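Local coordinates for uncharacterized protein (Pyrococcus horikoshii, PDB 1ZJJ) that is uncharacterised but probably acts as a magnesium-dependent phosphatase of the haloacid dehalogenase (HAD) superfamily, at residues G93-K96 with E97-L101; T131-K134 with L135-A138; E198-P201 with G202-L205. All blocks are in the same frame, centred on the assembly; numbering follows the deposited sequence.

Contact 1. Residues G93-K96 with E97-L101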
loop_
_atom_site.group_PDB
_atom_site.type_symbol
_atom_site.label_atom_id
_atom_site.label_comp_id
_atom_site.label_asym_id
_atom_site.label_seq_id
_atom_site.Cartn_x
_atom_site.Cartn_y
_atom_site.Cartn_z
ATOM N N GLY B 93 20.379 4.805 -5.634
ATOM C CA GLY B 93 20.199 5.833 -6.640
ATOM C C GLY B 93 19.436 7.041 -6.132
ATOM O O GLY B 93 19.866 8.179 -6.318
ATOM N N LEU B 94 18.303 6.792 -5.483
ATOM C CA LEU B 94 17.475 7.866 -4.965
ATOM C C LEU B 94 18.169 8.630 -3.841
ATOM O O LEU B 94 18.128 9.861 -3.808
ATOM C CB LEU B 94 16.133 7.311 -4.480
ATOM C CG LEU B 94 15.094 8.335 -4.014
ATOM C CD1 LEU B 94 14.845 9.375 -5.108
ATOM C CD2 LEU B 94 13.800 7.608 -3.637
ATOM N N VAL B 95 18.813 7.905 -2.928
ATOM C CA VAL B 95 19.512 8.547 -1.820
ATOM C C VAL B 95 20.585 9.485 -2.349
ATOM O O VAL B 95 20.748 10.594 -1.845
ATOM C CB VAL B 95 20.175 7.515 -0.874
ATOM C CG1 VAL B 95 21.145 8.228 0.065
ATOM C CG2 VAL B 95 19.112 6.793 -0.054
ATOM N N LYS B 96 21.314 9.036 -3.369
ATOM C CA LYS B 96 22.374 9.839 -3.974
ATOM C C LYS B 96 21.842 11.138 -4.575
ATOM O O LYS B 96 22.452 12.198 -4.425
ATOM C CB LYS B 96 23.083 9.038 -5.062
ATOM C CG LYS B 96 23.688 7.736 -4.576
ATOM C CD LYS B 96 25.196 7.796 -4.555
ATOM C CE LYS B 96 25.762 6.624 -3.776
ATOM N NZ LYS B 96 27.016 6.100 -4.384
ATOM N N GLU B 97 20.711 11.050 -5.270
ATOM C CA GLU B 97 20.110 12.233 -5.881
ATOM C C GLU B 97 19.652 13.219 -4.813
ATOM O O GLU B 97 19.767 14.428 -4.991
ATOM C CB GLU B 97 18.913 11.842 -6.756
ATOM C CG GLU B 97 19.276 10.986 -7.953
ATOM C CD GLU B 97 20.089 11.731 -9.004
ATOM O OE1 GLU B 97 20.451 12.909 -8.781
ATOM O OE2 GLU B 97 20.371 11.125 -10.061
ATOM N N MET B 98 19.124 12.708 -3.707
ATOM C CA MET B 98 18.665 13.589 -2.641
ATOM C C MET B 98 19.863 14.216 -1.927
ATOM O O MET B 98 19.815 15.375 -1.516
ATOM C CB MET B 98 17.773 12.826 -1.656
ATOM C CG MET B 98 16.454 12.327 -2.267
ATOM S SD MET B 98 15.441 13.665 -2.969
ATOM C CE MET B 98 16.009 13.660 -4.682
ATOM N N GLN B 99 20.945 13.455 -1.793
ATOM C CA GLN B 99 22.144 13.983 -1.154
ATOM C C GLN B 99 22.675 15.134 -2.005
ATOM O O GLN B 99 23.133 16.148 -1.476
ATOM C CB GLN B 99 23.211 12.890 -1.021
ATOM C CG GLN B 99 22.786 11.739 -0.126
ATOM C CD GLN B 99 23.848 10.663 0.017
ATOM O OE1 GLN B 99 24.481 10.264 -0.958
ATOM N NE2 GLN B 99 24.031 10.174 1.237
ATOM N N ALA B 100 22.590 14.975 -3.325
ATOM C CA ALA B 100 23.050 15.994 -4.259
ATOM C C ALA B 100 22.314 17.323 -4.082
ATOM O O ALA B 100 22.868 18.384 -4.371
ATOM C CB ALA B 100 22.890 15.495 -5.684
ATOM N N LEU B 101 21.063 17.269 -3.631
ATOM C CA LEU B 101 20.298 18.491 -3.411
ATOM C C LEU B 101 20.984 19.302 -2.319
ATOM O O LEU B 101 20.947 20.536 -2.315
ATOM C CB LEU B 101 18.864 18.165 -2.979
ATOM C CG LEU B 101 17.807 18.010 -4.071
ATOM C CD1 LEU B 101 16.487 17.559 -3.457
ATOM C CD2 LEU B 101 17.634 19.333 -4.796
#
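G93-K96 and E97-L101 are successive turns of one helix, joined by four i to i+4 backbone hydrogen bonds. E97 N donates to G93 O at 3.2 Å, and M98 N to L94 O at 3.0 Å. Q99 N reaches V95 O at 2.9 Å. A100 N reaches K96 O at 3.0 Å. The N-H...O angles fall between 150° and 156°.

Among the side chains, V95 meets Q99. CG1 of V95 sits over the flat of the Q99 amide, 3.6 Å from CD. It is the V95 methyl anti to the backbone N (chi1 167°), which places it beside the Q99 side chain. Q99 holds its CG beside its own N and extends beyond it. That route takes CG close past the V95 carbonyl, with Q99 CG 2.9 Å from V95 O.

E97 and M98 pass the preceding turn in a similar way. CG of E97 is 3.3 Å from G93 O. The E97 chain then bends, and OE1 forms a salt bridge with R74 on helix 69-80. CG of M98 passes the L94 carbonyl as E97 CG passes that of G93. M98 CG also meets CD1 of L94, at 4.4 Å, in a loose apolar contact. L94 and M98 face inward, and both touch V88 and V123, on strands 86-89 and 121-124. K96 lies on the outer side, where its NZ makes a weak, long ion pair with E92.

The pattern is that of an amphipathic helix packed on a parallel sheet. L94 and M98, one turn apart, face the strands, while K96 and Q99 lie on the exposed side. Helix 92-101 follows strand 86-89 in the smaller, four-stranded alpha/beta domain, consistent with the cap domain of a HAD phosphatase.

Contact 2. Residues T131-K134 with L135-A138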
loop_
_atom_site.group_PDB
_atom_site.type_symbol
_atom_site.label_atom_id
_atom_site.label_comp_id
_atom_site.label_asym_id
_atom_site.label_seq_id
_atom_site.Cartn_x
_atom_site.Cartn_y
_atom_site.Cartn_z
ATOM N N THR B 131 10.571 -1.459 5.317
ATOM C CA THR B 131 10.195 -1.995 6.613
ATOM C C THR B 131 8.996 -1.205 7.078
ATOM O O THR B 131 8.730 -0.117 6.565
ATOM C CB THR B 131 11.310 -1.825 7.679
ATOM O OG1 THR B 131 11.612 -0.435 7.832
ATOM C CG2 THR B 131 12.564 -2.584 7.280
ATOM N N TYR B 132 8.264 -1.753 8.040
ATOM C CA TYR B 132 7.111 -1.051 8.585
ATOM C C TYR B 132 7.606 0.244 9.222
ATOM O O TYR B 132 6.962 1.291 9.120
ATOM C CB TYR B 132 6.430 -1.873 9.674
ATOM C CG TYR B 132 5.260 -1.148 10.298
ATOM C CD1 TYR B 132 4.019 -1.116 9.665
ATOM C CD2 TYR B 132 5.394 -0.478 11.513
ATOM C CE1 TYR B 132 2.941 -0.441 10.225
ATOM C CE2 TYR B 132 4.321 0.203 12.084
ATOM C CZ TYR B 132 3.102 0.218 11.436
ATOM O OH TYR B 132 2.043 0.900 11.979
ATOM N N GLU B 133 8.746 0.155 9.899
ATOM C CA GLU B 133 9.328 1.311 10.576
ATOM C C GLU B 133 9.475 2.496 9.619
ATOM O O GLU B 133 9.160 3.635 9.972
ATOM C CB GLU B 133 10.683 0.934 11.185
ATOM C CG GLU B 133 11.411 2.095 11.842
ATOM C CD GLU B 133 12.664 1.673 12.586
ATOM O OE1 GLU B 133 13.438 0.853 12.051
ATOM O OE2 GLU B 133 12.882 2.176 13.704
ATOM N N LYS B 134 9.950 2.231 8.406
ATOM C CA LYS B 134 10.097 3.301 7.426
ATOM C C LYS B 134 8.734 3.907 7.091
ATOM O O LYS B 134 8.590 5.129 7.033
ATOM C CB LYS B 134 10.773 2.780 6.159
ATOM C CG LYS B 134 12.233 2.406 6.346
ATOM C CD LYS B 134 12.892 2.094 5.016
ATOM C CE LYS B 134 14.324 1.626 5.203
ATOM N NZ LYS B 134 14.982 1.381 3.889
ATOM N N LEU B 135 7.731 3.058 6.864
ATOM C CA LEU B 135 6.386 3.545 6.563
ATOM C C LEU B 135 5.854 4.402 7.709
ATOM O O LEU B 135 5.152 5.393 7.491
ATOM C CB LEU B 135 5.424 2.372 6.341
ATOM C CG LEU B 135 5.674 1.517 5.101
ATOM C CD1 LEU B 135 4.689 0.356 5.077
ATOM C CD2 LEU B 135 5.526 2.384 3.850
ATOM N N LYS B 136 6.189 4.004 8.931
ATOM C CA LYS B 136 5.749 4.720 10.121
ATOM C C LYS B 136 6.263 6.163 10.145
ATOM O O LYS B 136 5.477 7.104 10.214
ATOM C CB LYS B 136 6.221 3.976 11.373
ATOM C CG LYS B 136 5.826 4.649 12.684
ATOM C CD LYS B 136 6.461 3.958 13.886
ATOM C CE LYS B 136 7.984 4.044 13.865
ATOM N NZ LYS B 136 8.583 3.463 15.105
ATOM N N TYR B 137 7.578 6.341 10.089
ATOM C CA TYR B 137 8.139 7.688 10.112
ATOM C C TYR B 137 7.718 8.520 8.909
ATOM O O TYR B 137 7.496 9.725 9.031
ATOM C CB TYR B 137 9.664 7.625 10.227
ATOM C CG TYR B 137 10.092 7.192 11.606
ATOM C CD1 TYR B 137 9.686 7.912 12.726
ATOM C CD2 TYR B 137 10.834 6.028 11.801
ATOM C CE1 TYR B 137 9.998 7.481 14.013
ATOM C CE2 TYR B 137 11.155 5.583 13.090
ATOM C CZ TYR B 137 10.730 6.318 14.188
ATOM O OH TYR B 137 11.024 5.902 15.467
ATOM N N ALA B 138 7.583 7.883 7.750
ATOM C CA ALA B 138 7.163 8.611 6.559
ATOM C C ALA B 138 5.743 9.130 6.775
ATOM O O ALA B 138 5.418 10.260 6.414
ATOM C CB ALA B 138 7.213 7.697 5.335
HETATM O O HOH W 1 11.216 3.176 15.475
#
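The Y137 ring meets E133 at its edge: OE2 lies in the ring plane, 3.9 Å from CE2. The carboxylate and ring planes are 33° apart. One face of the ring carries CE of K136, 3.5 Å above the plane and toward the rim. W116 also meets this ring, with its plane at about 35°.

E133 reaches Y137 because CG is anti to the backbone N (chi1 176°) and the chain stays extended. Its CG packs 3.7 Å from Y137 CE2. One water ties three polar ends together. It donates to E133 OE2 at 2.6 Å, accepts from K136 NZ at 2.7 Å and hydrogen-bonds Y137 OH at 2.7 Å. R112 adds a salt bridge to E133 OE2. Y132 OH donates to P165 O of the second subunit.

Backbone bonds join the two turns, such as K136 N to Y132 O at 2.8 Å. T131 caps the start: its OG1 accepts from K134 N at 3.2 Å. This is a threonine N-cap on the first turn of helix 132-143, the helix of a beta-alpha-beta unit between parallel strands 121-124 and 147-150.

Contact 3. Residues E198-P201 with G202-L205; sequences EMFP and GEEL
F200 meets E203 first through its CB, which lies 3.1 Å from OE2 of the carboxylate. The same CB touches CD2 of L205 at 4.2 Å. CG comes next, and it is 4.1 Å from E203 OE2. Beyond CG the ring leaves the E203 side. CG of its neighbour M199 sits 3.6 Å above one ring face, toward the rim. The F200 side chain also touches I5 and A37, on strands 2-6 and 36-40, and P35 in the loop before the second of these, and it is buried.

F200 is the first residue past helix 190-199 to leave helical angles. P201, G202 and E203 then carry the chain into strand 204-209. This is an alpha-to-beta connection in the Rossmann-like core of a HAD protein. The strand entered here runs beside strand 2-6 and leads to D210, a magnesium ligand that lies well away from this turn.

E203 bends at chi2 (101°), which brings its carboxylate back over the turn. The carboxylate stands nearly upright to the F200 ring, with planes 82° apart. E203 OE2 is 3.2 Å from F200 C and 4.0 Å from P201 CD; the proline ring lies alongside the E203 side chain. No hydrogen bond spans the two segments directly. R197 bridges them instead: NH1 donates to F200 O and NH2 to E203 O.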
loop_
_atom_site.group_PDB
_atom_site.type_symbol
_atom_site.label_atom_id
_atom_site.label_comp_id
_atom_site.label_asym_id
_atom_site.label_seq_id
_atom_site.Cartn_x
_atom_site.Cartn_y
_atom_site.Cartn_z
ATOM N N GLU B 198 12.956 20.300 -20.817
ATOM C CA GLU B 198 14.056 21.142 -20.399
ATOM C C GLU B 198 15.326 20.748 -21.165
ATOM O O GLU B 198 16.138 21.596 -21.528
ATOM C CB GLU B 198 14.224 20.968 -18.871
ATOM C CG GLU B 198 15.551 21.384 -18.260
ATOM C CD GLU B 198 15.865 22.837 -18.458
ATOM O OE1 GLU B 198 14.927 23.647 -18.604
ATOM O OE2 GLU B 198 17.068 23.174 -18.475
ATOM N N MET B 199 15.467 19.455 -21.434
ATOM C CA MET B 199 16.632 18.937 -22.156
ATOM C C MET B 199 16.514 19.206 -23.664
ATOM O O MET B 199 17.483 19.558 -24.319
ATOM C CB MET B 199 16.767 17.436 -21.935
ATOM C CG MET B 199 17.989 16.828 -22.601
ATOM S SD MET B 199 18.158 15.060 -22.276
ATOM C CE MET B 199 18.034 15.048 -20.493
ATOM N N PHE B 200 15.315 19.023 -24.197
ATOM C CA PHE B 200 15.057 19.248 -25.601
ATOM C C PHE B 200 13.926 20.271 -25.698
ATOM O O PHE B 200 12.769 19.916 -25.826
ATOM C CB PHE B 200 14.633 17.944 -26.266
ATOM C CG PHE B 200 15.581 16.803 -26.045
ATOM C CD1 PHE B 200 16.808 16.755 -26.697
ATOM C CD2 PHE B 200 15.247 15.784 -25.159
ATOM C CE1 PHE B 200 17.699 15.700 -26.466
ATOM C CE2 PHE B 200 16.123 14.733 -24.921
ATOM C CZ PHE B 200 17.350 14.690 -25.571
ATOM N N PRO B 201 14.247 21.571 -25.656
ATOM C CA PRO B 201 13.319 22.713 -25.722
ATOM C C PRO B 201 12.233 22.880 -26.796
ATOM O O PRO B 201 11.072 23.004 -26.451
ATOM C CB PRO B 201 14.259 23.923 -25.674
ATOM C CG PRO B 201 15.390 23.464 -24.857
ATOM C CD PRO B 201 15.619 22.048 -25.464
ATOM N N GLY B 202 12.590 22.875 -28.074
ATOM C CA GLY B 202 11.559 23.064 -29.082
ATOM C C GLY B 202 11.365 21.914 -30.068
ATOM O O GLY B 202 10.694 22.080 -31.074
ATOM N N GLU B 203 11.938 20.743 -29.795
ATOM C CA GLU B 203 11.844 19.589 -30.703
ATOM C C GLU B 203 10.491 18.883 -30.716
ATOM O O GLU B 203 9.691 18.996 -29.776
ATOM C CB GLU B 203 12.932 18.539 -30.366
ATOM C CG GLU B 203 14.317 18.912 -30.872
ATOM C CD GLU B 203 15.197 19.463 -29.804
ATOM O OE1 GLU B 203 16.413 19.521 -30.046
ATOM O OE2 GLU B 203 14.701 19.829 -28.722
ATOM N N GLU B 204 10.272 18.113 -31.781
ATOM C CA GLU B 204 9.048 17.328 -31.904
ATOM C C GLU B 204 9.494 16.083 -31.163
ATOM O O GLU B 204 10.474 15.456 -31.553
ATOM C CB GLU B 204 8.769 16.985 -33.361
ATOM C CG GLU B 204 7.785 15.855 -33.506
ATOM C CD GLU B 204 7.563 15.464 -34.949
ATOM O OE1 GLU B 204 6.884 14.441 -35.168
ATOM O OE2 GLU B 204 8.059 16.171 -35.864
ATOM N N LEU B 205 8.790 15.732 -30.099
ATOM C CA LEU B 205 9.166 14.584 -29.284
ATOM C C LEU B 205 8.453 13.285 -29.604
ATOM O O LEU B 205 7.248 13.275 -29.846
ATOM C CB LEU B 205 8.937 14.908 -27.802
ATOM C CG LEU B 205 9.614 16.153 -27.229
ATOM C CD1 LEU B 205 9.190 16.340 -25.774
ATOM C CD2 LEU B 205 11.123 16.007 -27.343
#

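The three contacts follow one another along the chain without overlap. Contacts 1 and 2 belong to the four-stranded parallel sheet domain, with centres 19 Å apart. Helix 92-101 packs on I86 and V88, and helix 132-143 on F87 and I89. These alternate along strand 86-89, so the helices lie on opposite faces of the sheet. Contact 2 also borders the second subunit. Contact 3 is in the six-stranded domain that holds the magnesium ion. Its centre is 26 Å from that of contact 1 and 39 Å from that of contact 2. The chain thus shows a metal-binding core and a separate alpha/beta domain, consistent with a capped HAD phosphatase.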